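PDB 2V5I: salmonella typhimurium DB7155 bacteriophage DET7 tailspike from Bacteriophage, which binds and hydrolyses the O-antigen polysaccharide of the Salmonella surface, serving as the trimeric receptor-binding protein of the phage. Local coordinates for residues A[215-220]-A[246-251]; A[239-244]-A[272-277]; A[292-297]-A[338-343]; A[315-320]-A[362-367]. One frame throughout, in Å; residues are numbered along the deposited sequence. Where two conformers were deposited one is given.

Interaction 1: residues A[215-220]-A[246-251]; sequences NYVIGG and IGVTSW
Ile-218 and Ile-246 pair across neighbouring parallel strands, their side chains side by side on the same face of the sheet. Ile-246 bonds to the two residues flanking Ile-218: Ile-246 N gives its hydrogen to Val-217 O at 3.0 Å, and Gly-219 N gives its own to Ile-246 O at 2.9 Å. Val-248, two residues on, packs against Val-217. Its CB lies 4.1 Å from Gly-219 O. From there CG1 runs anti to the backbone N (chi1 -175°) and reaches the carbonyls of Gly-220 and Gly-219, while CG2, beside that N, ends 3.7 Å from Val-217 CG1 as the two valines meet at about a right angle. The same methyl lies against Val-217 O and Gly-219 O. Ile-246 sends CD1 to Tyr-216 CE2, 3.9 Å away, approaching the ring obliquely. The chain turns a corner at Gly-219 (phi 72°), and Gly-247 across from it also has a positive phi; beyond them Thr-249 N bonds to Gly-220 O at 3.0 Å. A water donates to Gly-220 O and Gly-247 O and accepts from Thr-249 OG1, bridging the two segments beyond the corner. Val-217 also packs on Ile-202 and Phe-204, and Val-248 on Phe-258, so both valines belong to the interior of a parallel beta-helix. Strand 187-196 flanks the pair before it in the stack and strands 276-278 and 280-283 after it, while Thr-249 packs on Arg-278 of a second subunit.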
loop_
_atom_site.group_PDB
_atom_site.type_symbol
_atom_site.label_atom_id
_atom_site.label_comp_id
_atom_site.label_asym_id
_atom_site.label_seq_id
_atom_site.Cartn_x
_atom_site.Cartn_y
_atom_site.Cartn_z
ATOM N N ASN A 215 22.593 9.903 -2.458
ATOM C CA ASN A 215 22.971 9.221 -1.214
ATOM C C ASN A 215 21.742 8.552 -0.599
ATOM O O ASN A 215 20.694 9.208 -0.426
ATOM C CB ASN A 215 23.521 10.259 -0.189
ATOM C CG ASN A 215 24.846 10.890 -0.642
ATOM O OD1 ASN A 215 25.665 10.228 -1.281
ATOM N ND2 ASN A 215 25.048 12.159 -0.324
ATOM N N TYR A 216 21.892 7.253 -0.297
ATOM C CA TYR A 216 20.777 6.454 0.186
ATOM C C TYR A 216 21.128 5.545 1.321
ATOM O O TYR A 216 22.283 5.105 1.448
ATOM C CB TYR A 216 20.306 5.462 -0.892
ATOM C CG TYR A 216 19.631 5.980 -2.115
ATOM C CD1 TYR A 216 20.385 6.390 -3.189
ATOM C CD2 TYR A 216 18.267 6.061 -2.168
ATOM C CE1 TYR A 216 19.751 6.862 -4.393
ATOM C CE2 TYR A 216 17.613 6.554 -3.360
ATOM C CZ TYR A 216 18.404 6.936 -4.432
ATOM O OH TYR A 216 17.751 7.386 -5.596
ATOM N N VAL A 217 20.071 5.163 2.068
ATOM C CA VAL A 217 20.054 4.025 2.990
ATOM C C VAL A 217 18.957 3.115 2.442
ATOM O O VAL A 217 17.834 3.564 2.195
ATOM C CB VAL A 217 19.805 4.413 4.475
ATOM C CG1 VAL A 217 19.972 3.194 5.324
ATOM C CG2 VAL A 217 20.793 5.558 4.886
ATOM N N ILE A 218 19.362 1.886 2.063
ATOM C CA ILE A 218 18.471 0.908 1.418
ATOM C C ILE A 218 18.461 -0.396 2.245
ATOM O O ILE A 218 19.510 -1.015 2.423
ATOM C CB ILE A 218 18.768 0.665 -0.032
ATOM C CG1 ILE A 218 18.795 1.993 -0.797
ATOM C CG2 ILE A 218 17.674 -0.201 -0.656
ATOM C CD1 ILE A 218 19.337 1.805 -2.253
ATOM N N GLY A 219 17.310 -0.782 2.729
ATOM C CA GLY A 219 17.162 -1.993 3.487
ATOM C C GLY A 219 17.765 -1.950 4.886
ATOM O O GLY A 219 18.365 -0.951 5.288
ATOM N N GLY A 220 17.512 -3.000 5.625
ATOM C CA GLY A 220 18.179 -3.182 6.905
ATOM C C GLY A 220 17.549 -2.361 8.029
ATOM O O GLY A 220 16.417 -1.917 7.910
ATOM N N ILE A 246 14.919 3.859 1.462
ATOM C CA ILE A 246 13.979 2.874 0.893
ATOM C C ILE A 246 14.148 1.553 1.642
ATOM O O ILE A 246 15.225 0.993 1.684
ATOM C CB ILE A 246 14.256 2.621 -0.609
ATOM C CG1 ILE A 246 14.274 3.918 -1.414
ATOM C CG2 ILE A 246 13.157 1.749 -1.198
ATOM C CD1 ILE A 246 14.905 3.745 -2.803
ATOM N N GLY A 247 13.074 1.064 2.245
ATOM C CA GLY A 247 13.122 -0.246 2.870
ATOM C C GLY A 247 13.845 -0.382 4.196
ATOM O O GLY A 247 14.300 -1.487 4.545
ATOM N N VAL A 248 13.915 0.708 4.967
ATOM C CA VAL A 248 14.723 0.698 6.211
ATOM C C VAL A 248 13.819 0.692 7.453
ATOM O O VAL A 248 12.772 1.312 7.454
ATOM C CB VAL A 248 15.615 1.974 6.266
ATOM C CG1 VAL A 248 16.542 1.969 7.449
ATOM C CG2 VAL A 248 16.428 2.120 4.981
ATOM N N THR A 249 14.279 0.081 8.553
ATOM C CA THR A 249 13.561 0.172 9.818
ATOM C C THR A 249 14.481 0.817 10.838
ATOM O O THR A 249 15.674 0.514 10.885
ATOM C CB THR A 249 13.167 -1.236 10.321
ATOM O OG1 THR A 249 12.273 -1.855 9.381
ATOM C CG2 THR A 249 12.528 -1.180 11.722
ATOM N N SER A 250 13.918 1.734 11.650
ATOM C CA SER A 250 14.529 2.237 12.875
ATOM C C SER A 250 13.694 1.875 14.071
ATOM O O SER A 250 12.502 2.054 14.052
ATOM C CB SER A 250 14.677 3.772 12.838
ATOM O OG SER A 250 14.930 4.375 14.118
ATOM N N TRP A 251 14.351 1.387 15.120
ATOM C CA TRP A 251 13.682 1.034 16.396
ATOM C C TRP A 251 14.367 1.758 17.585
ATOM O O TRP A 251 15.622 1.769 17.724
ATOM C CB TRP A 251 13.774 -0.457 16.641
ATOM C CG TRP A 251 13.139 -0.973 17.937
ATOM C CD1 TRP A 251 11.834 -0.968 18.306
ATOM C CD2 TRP A 251 13.854 -1.624 18.979
ATOM N NE1 TRP A 251 11.679 -1.582 19.532
ATOM C CE2 TRP A 251 12.912 -2.022 19.948
ATOM C CE3 TRP A 251 15.191 -1.966 19.143
ATOM C CZ2 TRP A 251 13.291 -2.719 21.107
ATOM C CZ3 TRP A 251 15.575 -2.657 20.290
ATOM C CH2 TRP A 251 14.605 -3.052 21.241
HETATM O O HOH W 1 13.893 -3.061 7.305
#

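Interaction 2: residues A[239-244]-A[272-277]; sequences ESHNGG and NYNLQF
His-241 and Asn-274, neither of them a glycine, both take up left-handed backbone angles and sit one above the other on successive coils. The side chain of Asn-274 lies over one face of the imidazole, its CB 4.1 Å from the ring centroid, with amide and ring planes 77° apart; its ND2 bonds to Asn-236 OD1. His-241 CA-H also points at Asn-274 O, 3.2 Å away from CA. The ring is held from its own segment: ND1 donates to Glu-239 O at 3.0 Å, which lies near the ring plane although the donor stands well above the plane of that carbonyl. Gln-276 reaches back to the loop. With CG beside its backbone N (chi1 -63°) and the chain extended beyond it, NE2 reaches His-241 O at 3.0 Å, while OE1 receives Arg-278 NE. Gln-276 N bonds almost straight to Gly-243 O, 2.8 Å away. Gly-244 then lies so close that its CA is 3.2 Å from Gln-276 O, a CA-H...O contact. Ser-240 O, on the same loop, accepts from Arg-221 of the third subunit. Since His-241 NE2 meets Asn-321 O as well, both ring nitrogens face carbonyl oxygens, a pattern consistent with a doubly protonated imidazole whose rotation is fixed at two points. Asn-274 OD1, above the NE2-CE1 edge and 3.4 Å from His-241 NE2 but not hydrogen-bonded to it, would probably suit a positive charge.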
loop_
_atom_site.group_PDB
_atom_site.type_symbol
_atom_site.label_atom_id
_atom_site.label_comp_id
_atom_site.label_asym_id
_atom_site.label_seq_id
_atom_site.Cartn_x
_atom_site.Cartn_y
_atom_site.Cartn_z
ATOM N N GLU A 239 15.152 16.917 -9.517
ATOM C CA GLU A 239 13.868 16.517 -10.007
ATOM C C GLU A 239 13.752 14.992 -10.095
ATOM O O GLU A 239 12.646 14.440 -9.936
ATOM C CB GLU A 239 13.572 17.150 -11.361
ATOM C CG GLU A 239 13.077 18.592 -11.235
ATOM C CD GLU A 239 14.139 19.592 -11.540
ATOM O OE1 GLU A 239 15.305 19.177 -11.777
ATOM O OE2 GLU A 239 13.803 20.806 -11.541
ATOM N N SER A 240 14.882 14.299 -10.193
ATOM C CA SER A 240 14.827 12.814 -10.253
ATOM C C SER A 240 14.537 12.141 -8.897
ATOM O O SER A 240 14.339 10.928 -8.829
ATOM C CB SER A 240 16.130 12.252 -10.816
ATOM O OG SER A 240 17.184 12.485 -9.893
ATOM N N HIS A 241 14.527 12.916 -7.818
ATOM C CA HIS A 241 14.405 12.372 -6.439
ATOM C C HIS A 241 15.434 11.280 -6.156
ATOM O O HIS A 241 15.107 10.221 -5.615
ATOM C CB HIS A 241 12.953 11.938 -6.161
ATOM C CG HIS A 241 12.029 13.104 -6.048
ATOM N ND1 HIS A 241 11.688 13.874 -7.150
ATOM C CD2 HIS A 241 11.437 13.673 -4.980
ATOM C CE1 HIS A 241 10.928 14.882 -6.747
ATOM N NE2 HIS A 241 10.735 14.765 -5.442
ATOM N N ASN A 242 16.684 11.570 -6.510
ATOM C CA ASN A 242 17.768 10.595 -6.401
ATOM C C ASN A 242 18.477 10.709 -5.060
ATOM O O ASN A 242 19.471 11.363 -4.929
ATOM C CB ASN A 242 18.761 10.792 -7.547
ATOM C CG ASN A 242 19.740 9.651 -7.720
ATOM O OD1 ASN A 242 19.657 8.576 -7.108
ATOM N ND2 ASN A 242 20.677 9.892 -8.601
ATOM N N GLY A 243 17.869 10.157 -4.045
ATOM C CA GLY A 243 18.436 10.147 -2.684
ATOM C C GLY A 243 17.350 9.764 -1.688
ATOM O O GLY A 243 16.175 9.852 -2.003
ATOM N N GLY A 244 17.748 9.391 -0.474
ATOM C CA GLY A 244 16.787 9.098 0.614
ATOM C C GLY A 244 16.902 7.753 1.223
ATOM O O GLY A 244 18.012 7.205 1.369
ATOM N N ASN A 272 17.033 20.098 3.153
ATOM C CA ASN A 272 17.076 19.025 2.165
ATOM C C ASN A 272 15.849 19.165 1.254
ATOM O O ASN A 272 14.782 19.569 1.703
ATOM C CB ASN A 272 17.028 17.675 2.844
ATOM C CG ASN A 272 18.149 17.510 3.820
ATOM O OD1 ASN A 272 19.236 17.109 3.446
ATOM N ND2 ASN A 272 17.890 17.891 5.078
ATOM N N TYR A 273 15.991 18.663 0.029
ATOM C CA TYR A 273 14.932 18.751 -0.974
ATOM C C TYR A 273 14.899 17.447 -1.804
ATOM O O TYR A 273 15.946 16.875 -2.027
ATOM C CB TYR A 273 15.231 19.882 -1.936
ATOM C CG TYR A 273 15.117 21.297 -1.361
ATOM C CD1 TYR A 273 16.182 21.862 -0.705
ATOM C CD2 TYR A 273 13.959 22.005 -1.517
ATOM C CE1 TYR A 273 16.081 23.188 -0.164
ATOM C CE2 TYR A 273 13.828 23.275 -0.996
ATOM C CZ TYR A 273 14.924 23.859 -0.353
ATOM O OH TYR A 273 14.767 25.118 0.171
ATOM N N ASN A 274 13.693 17.035 -2.218
ATOM C CA ASN A 274 13.566 16.026 -3.285
ATOM C C ASN A 274 14.205 14.708 -2.907
ATOM O O ASN A 274 14.849 14.055 -3.752
ATOM C CB ASN A 274 14.221 16.567 -4.568
ATOM C CG ASN A 274 13.496 17.767 -5.163
ATOM O OD1 ASN A 274 12.261 17.749 -5.410
ATOM N ND2 ASN A 274 14.291 18.822 -5.486
ATOM N N LEU A 275 13.955 14.247 -1.687
ATOM C CA LEU A 275 14.466 12.950 -1.218
ATOM C C LEU A 275 13.293 11.965 -1.152
ATOM O O LEU A 275 12.138 12.386 -1.042
ATOM C CB LEU A 275 15.118 13.056 0.194
ATOM C CG LEU A 275 16.390 13.955 0.201
ATOM C CD1 LEU A 275 16.878 13.933 1.651
ATOM C CD2 LEU A 275 17.450 13.448 -0.743
ATOM N N GLN A 276 13.595 10.675 -1.283
ATOM C CA GLN A 276 12.594 9.620 -1.046
ATOM C C GLN A 276 12.528 9.142 0.373
ATOM O O GLN A 276 13.567 8.987 1.034
ATOM C CB GLN A 276 12.980 8.410 -1.911
ATOM C CG GLN A 276 12.949 8.677 -3.402
ATOM C CD GLN A 276 13.308 7.429 -4.143
ATOM O OE1 GLN A 276 12.551 6.452 -4.039
ATOM N NE2 GLN A 276 14.455 7.409 -4.838
ATOM N N PHE A 277 11.312 8.851 0.848
ATOM C CA PHE A 277 11.090 8.176 2.119
ATOM C C PHE A 277 10.004 7.153 1.826
ATOM O O PHE A 277 8.815 7.522 1.730
ATOM C CB PHE A 277 10.705 9.152 3.230
ATOM C CG PHE A 277 11.804 10.090 3.549
ATOM C CD1 PHE A 277 12.784 9.717 4.442
ATOM C CD2 PHE A 277 11.887 11.347 2.928
ATOM C CE1 PHE A 277 13.869 10.593 4.681
ATOM C CE2 PHE A 277 12.974 12.163 3.157
ATOM C CZ PHE A 277 13.955 11.770 4.021
#

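Interaction 3: residues A[292-297]-A[338-343]; sequences LGSDPG and GMDGSG
Asp-340 carries its carboxylate to Ser-294 and Asp-295 through a chi1 of 80°, which places CG between its own backbone N and carbonyl carbon, and a chi2 near zero, which turns the two oxygens toward successive N-H groups of the 292-297 loop. OD1 accepts from Ser-294 N at 2.9 Å, met from above the carboxylate plane. OD2 takes Asp-295 N at 3.0 Å on its syn lone pair. Where the loop leaves its strand, Leu-292 N still gives a strand-like bond to Gly-338 O, 2.9 Å long, and Leu-292 CB packs against Met-339 CB at 4.4 Å. Beyond this the backbones separate, and a water bridges Leu-292 O and Asp-340 O. Asp-340 N is buried here without a partner. His-316 ND1 is also hydrogen-bonded to Asp-340 OD2. The carboxylate of Asp-295 comes close too, its OD2 4.3 Å from Asp-340 OD2, but it has salt bridges to Arg-271 and Arg-304 and a hydrogen bond from His-316 N. One acidic group thus replaces main-chain pairing at the mouth of the loop, and the two neighbouring negative charges are probably offset by these arginines and by the donors that converge on Asp-340.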
loop_
_atom_site.group_PDB
_atom_site.type_symbol
_atom_site.label_atom_id
_atom_site.label_comp_id
_atom_site.label_asym_id
_atom_site.label_seq_id
_atom_site.Cartn_x
_atom_site.Cartn_y
_atom_site.Cartn_z
ATOM N N LEU A 292 10.347 15.281 8.760
ATOM C CA LEU A 292 10.651 15.718 7.410
ATOM C C LEU A 292 10.524 17.215 7.102
ATOM O O LEU A 292 10.524 17.627 5.942
ATOM C CB LEU A 292 9.863 14.893 6.370
ATOM C CG LEU A 292 9.888 13.360 6.574
ATOM C CD1 LEU A 292 9.087 12.667 5.497
ATOM C CD2 LEU A 292 11.293 12.844 6.630
ATOM N N GLY A 293 10.441 17.999 8.145
ATOM C CA GLY A 293 10.364 19.431 8.002
ATOM C C GLY A 293 11.662 20.063 7.572
ATOM O O GLY A 293 12.710 19.477 7.693
ATOM N N SER A 294 11.599 21.324 7.138
ATOM C CA SER A 294 12.764 22.049 6.689
ATOM C C SER A 294 13.116 23.243 7.592
ATOM O O SER A 294 14.277 23.625 7.691
ATOM C CB SER A 294 12.459 22.615 5.312
ATOM O OG SER A 294 12.324 21.584 4.334
ATOM N N ASP A 295 12.100 23.877 8.171
ATOM C CA ASP A 295 12.296 25.050 8.977
ATOM C C ASP A 295 12.088 24.766 10.466
ATOM O O ASP A 295 11.097 24.134 10.831
ATOM C CB ASP A 295 11.387 26.217 8.479
ATOM C CG ASP A 295 11.800 26.804 7.165
ATOM O OD1 ASP A 295 13.011 27.053 6.906
ATOM O OD2 ASP A 295 10.869 27.022 6.301
ATOM N N PRO A 296 12.978 25.262 11.329
ATOM C CA PRO A 296 12.843 24.941 12.760
ATOM C C PRO A 296 11.741 25.709 13.465
ATOM O O PRO A 296 11.484 26.890 13.146
ATOM C CB PRO A 296 14.171 25.377 13.354
ATOM C CG PRO A 296 14.663 26.388 12.481
ATOM C CD PRO A 296 14.132 26.136 11.072
ATOM N N GLY A 297 11.144 25.046 14.438
ATOM C CA GLY A 297 10.034 25.619 15.183
ATOM C C GLY A 297 10.416 26.891 15.919
ATOM O O GLY A 297 9.678 27.867 15.870
ATOM N N GLY A 338 6.028 14.029 11.093
ATOM C CA GLY A 338 6.181 15.467 11.198
ATOM C C GLY A 338 6.647 16.013 9.879
ATOM O O GLY A 338 7.546 15.475 9.258
ATOM N N MET A 339 5.972 17.037 9.367
ATOM C CA MET A 339 6.469 17.677 8.164
ATOM C C MET A 339 6.053 19.130 8.092
ATOM O O MET A 339 5.249 19.602 8.898
ATOM C CB MET A 339 6.012 16.946 6.927
ATOM C CG MET A 339 4.607 16.670 6.894
ATOM S SD MET A 339 4.088 15.997 5.251
ATOM C CE MET A 339 4.958 14.501 5.159
ATOM N N ASP A 340 6.707 19.841 7.193
ATOM C CA ASP A 340 6.314 21.225 6.834
ATOM C C ASP A 340 6.524 21.442 5.338
ATOM O O ASP A 340 6.976 20.506 4.624
ATOM C CB ASP A 340 7.010 22.289 7.700
ATOM C CG ASP A 340 8.467 22.629 7.285
ATOM O OD1 ASP A 340 8.964 22.086 6.292
ATOM O OD2 ASP A 340 9.116 23.452 8.047
ATOM N N GLY A 341 6.141 22.604 4.825
ATOM C CA GLY A 341 6.416 22.973 3.472
ATOM C C GLY A 341 5.186 23.195 2.642
ATOM O O GLY A 341 4.075 23.011 3.117
ATOM N N SER A 342 5.396 23.656 1.426
ATOM C CA SER A 342 4.325 23.891 0.450
ATOM C C SER A 342 4.419 22.943 -0.734
ATOM O O SER A 342 5.504 22.474 -1.113
ATOM C CB SER A 342 4.314 25.342 -0.005
ATOM O OG SER A 342 5.425 25.701 -0.839
ATOM N N GLY A 343 3.263 22.680 -1.362
ATOM C CA GLY A 343 3.244 21.839 -2.519
ATOM C C GLY A 343 3.361 20.388 -2.147
ATOM O O GLY A 343 3.472 20.018 -0.968
HETATM O O HOH W 2 8.059 17.489 4.405
HETATM O O HOH W 3 9.543 24.911 4.977
#

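Interaction 4: residues A[315-320]-A[362-367]; sequences FHQLPN and HTYNRV
Arg-366 NH2 meets Asn-320 OD1 at 2.9 Å, in the plane of the amide carbonyl but tilted from the guanidinium plane, the two flat groups being steeply inclined to each other. The guanidinium is also tied to strand 335-342 and its end, through NE to Gly-343 O and a weak bond from NH1 to Asp-340 O, so the loop 315-320 is fastened by an arginine that already has other partners. At the far end of the contact His-316 and His-362 form an offset stack, centroids 4.1 Å apart and planes at 21°. His-316 CB joins it, lying over the face of the His-362 ring. The stack is set up by a chi1 of -165° at His-362, which turns its ring along the strand toward Tyr-364. There NE2 of His-362 and OH of Tyr-364 share a hydrogen bond of 3.0 Å, and His-316 ND1 is held by Asp-340. Gln-317 lays its extended chain across the tyrosine: CG is 4.0 Å from the ring centroid, NE2 stands over the centre, and the amide is stacked at 26°. A water joins Phe-315 O, Gln-317 NE2 and Tyr-364 OH. The pattern is that of a long loop between strands 290-291 and 323-330 folded back over strand 357-364, a coil-linking loop packed on the outside of the parallel beta-helix of the P22 tailspike family.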
loop_
_atom_site.group_PDB
_atom_site.type_symbol
_atom_site.label_atom_id
_atom_site.label_comp_id
_atom_site.label_asym_id
_atom_site.label_seq_id
_atom_site.Cartn_x
_atom_site.Cartn_y
_atom_site.Cartn_z
ATOM N N PHE A 315 8.570 30.992 6.283
ATOM C CA PHE A 315 8.947 29.859 7.093
ATOM C C PHE A 315 7.794 28.828 7.103
ATOM O O PHE A 315 6.610 29.186 7.159
ATOM C CB PHE A 315 9.333 30.237 8.524
ATOM C CG PHE A 315 10.667 30.947 8.634
ATOM C CD1 PHE A 315 11.802 30.437 8.027
ATOM C CD2 PHE A 315 10.791 32.094 9.395
ATOM C CE1 PHE A 315 13.043 31.052 8.148
ATOM C CE2 PHE A 315 12.070 32.746 9.523
ATOM C CZ PHE A 315 13.160 32.230 8.925
ATOM N N HIS A 316 8.198 27.567 6.931
ATOM C CA HIS A 316 7.307 26.419 6.875
ATOM C C HIS A 316 6.630 26.253 5.495
ATOM O O HIS A 316 5.752 25.414 5.351
ATOM C CB HIS A 316 6.307 26.372 8.035
ATOM C CG HIS A 316 6.966 26.324 9.380
ATOM N ND1 HIS A 316 7.830 25.323 9.761
ATOM C CD2 HIS A 316 6.881 27.172 10.428
ATOM C CE1 HIS A 316 8.244 25.558 10.999
ATOM N NE2 HIS A 316 7.682 26.681 11.428
ATOM N N GLN A 317 7.050 27.048 4.514
ATOM C CA GLN A 317 6.454 27.000 3.161
ATOM C C GLN A 317 7.459 26.611 2.042
ATOM O O GLN A 317 7.183 26.836 0.872
ATOM C CB GLN A 317 5.713 28.317 2.838
ATOM C CG GLN A 317 4.647 28.599 3.867
ATOM C CD GLN A 317 3.663 29.650 3.442
ATOM O OE1 GLN A 317 3.457 29.882 2.256
ATOM N NE2 GLN A 317 3.046 30.299 4.426
ATOM N N LEU A 318 8.618 26.052 2.378
ATOM C CA LEU A 318 9.558 25.636 1.336
ATOM C C LEU A 318 8.996 24.518 0.468
ATOM O O LEU A 318 8.283 23.644 0.977
ATOM C CB LEU A 318 10.895 25.211 1.906
ATOM C CG LEU A 318 11.774 26.351 2.465
ATOM C CD1 LEU A 318 12.920 25.714 3.272
ATOM C CD2 LEU A 318 12.296 27.293 1.408
ATOM N N PRO A 319 9.321 24.550 -0.829
ATOM C CA PRO A 319 8.919 23.437 -1.744
ATOM C C PRO A 319 9.845 22.236 -1.637
ATOM O O PRO A 319 10.612 21.905 -2.552
ATOM C CB PRO A 319 8.991 24.112 -3.103
ATOM C CG PRO A 319 10.130 25.005 -2.971
ATOM C CD PRO A 319 10.049 25.593 -1.569
ATOM N N ASN A 320 9.816 21.593 -0.460
ATOM C CA ASN A 320 10.764 20.537 -0.163
ATOM C C ASN A 320 10.576 19.325 -1.015
ATOM O O ASN A 320 11.530 18.621 -1.313
ATOM C CB ASN A 320 10.892 20.259 1.346
ATOM C CG ASN A 320 9.563 20.262 2.092
ATOM O OD1 ASN A 320 8.526 19.994 1.529
ATOM N ND2 ASN A 320 9.606 20.594 3.392
ATOM N N HIS A 362 2.725 20.933 9.208
ATOM C CA HIS A 362 2.699 22.376 9.092
ATOM C C HIS A 362 2.918 22.726 7.634
ATOM O O HIS A 362 3.965 23.272 7.217
ATOM C CB HIS A 362 3.770 22.994 10.000
ATOM C CG HIS A 362 3.576 24.455 10.212
ATOM N ND1 HIS A 362 3.959 25.081 11.376
ATOM C CD2 HIS A 362 3.050 25.414 9.417
ATOM C CE1 HIS A 362 3.665 26.363 11.285
ATOM N NE2 HIS A 362 3.104 26.594 10.118
ATOM N N THR A 363 1.897 22.388 6.830
ATOM C CA THR A 363 1.998 22.331 5.397
ATOM C C THR A 363 0.897 23.139 4.749
ATOM O O THR A 363 -0.157 23.394 5.364
ATOM C CB THR A 363 1.905 20.896 4.868
ATOM O OG1 THR A 363 0.681 20.303 5.358
ATOM C CG2 THR A 363 3.087 20.088 5.387
ATOM N N TYR A 364 1.199 23.549 3.527
ATOM C CA TYR A 364 0.365 24.407 2.685
ATOM C C TYR A 364 0.293 23.861 1.293
ATOM O O TYR A 364 1.316 23.534 0.711
ATOM C CB TYR A 364 0.982 25.823 2.626
ATOM C CG TYR A 364 1.187 26.407 3.990
ATOM C CD1 TYR A 364 2.297 26.056 4.750
ATOM C CD2 TYR A 364 0.266 27.269 4.537
ATOM C CE1 TYR A 364 2.476 26.530 6.009
ATOM C CE2 TYR A 364 0.443 27.746 5.829
ATOM C CZ TYR A 364 1.563 27.399 6.539
ATOM O OH TYR A 364 1.756 27.892 7.808
ATOM N N ASN A 365 -0.911 23.785 0.713
ATOM C CA ASN A 365 -1.091 23.303 -0.672
ATOM C C ASN A 365 -0.479 21.932 -0.939
ATOM O O ASN A 365 0.152 21.683 -2.007
ATOM C CB ASN A 365 -0.534 24.309 -1.687
ATOM C CG ASN A 365 -0.979 24.006 -3.148
ATOM O OD1 ASN A 365 -2.168 23.775 -3.406
ATOM N ND2 ASN A 365 -0.037 24.060 -4.089
ATOM N N ARG A 366 -0.677 21.054 0.062
ATOM C CA ARG A 366 -0.205 19.666 -0.043
ATOM C C ARG A 366 -1.383 18.718 -0.054
ATOM O O ARG A 366 -2.404 18.987 0.543
ATOM C CB ARG A 366 0.680 19.337 1.167
ATOM C CG ARG A 366 1.394 17.969 1.126
ATOM C CD ARG A 366 2.651 17.925 2.018
ATOM N NE ARG A 366 3.712 18.841 1.497
ATOM C CZ ARG A 366 4.864 19.110 2.047
ATOM N NH1 ARG A 366 5.224 18.506 3.136
ATOM N NH2 ARG A 366 5.663 19.975 1.428
ATOM N N VAL A 367 -1.211 17.600 -0.755
ATOM C CA VAL A 367 -2.241 16.543 -0.865
ATOM C C VAL A 367 -1.789 15.317 -0.088
ATOM O O VAL A 367 -0.714 14.829 -0.304
ATOM C CB VAL A 367 -2.518 16.142 -2.333
ATOM C CG1 VAL A 367 -3.662 15.092 -2.383
ATOM C CG2 VAL A 367 -2.905 17.354 -3.158
HETATM O O HOH W 4 3.962 30.130 7.243
#

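Overall arrangement
The four contacts follow the axis of the parallel beta-helix. Interactions 1 and 2 have alternating segments and centres 14 Å apart; they meet at strand 244-246, interaction 1 pairing it with 216-218 and interaction 2 with 276-278, and Tyr-216 OH reaches Asn-242 OD1 between them. Interactions 3 and 4 come later in sequence, likewise alternate, and have centres 6 Å apart on neighbouring strands 335-342 and 357-364. Phe-277 packs on Leu-292 to join interaction 2 to 3, and Asn-274 N bonds to Asn-320 O to join 2 to 4. Interactions 1 and 4, centres 25 Å apart, do not touch. Strand pairing in interactions 1 and 2 thus gives way to loop packing against the beta-helix in 3 and 4.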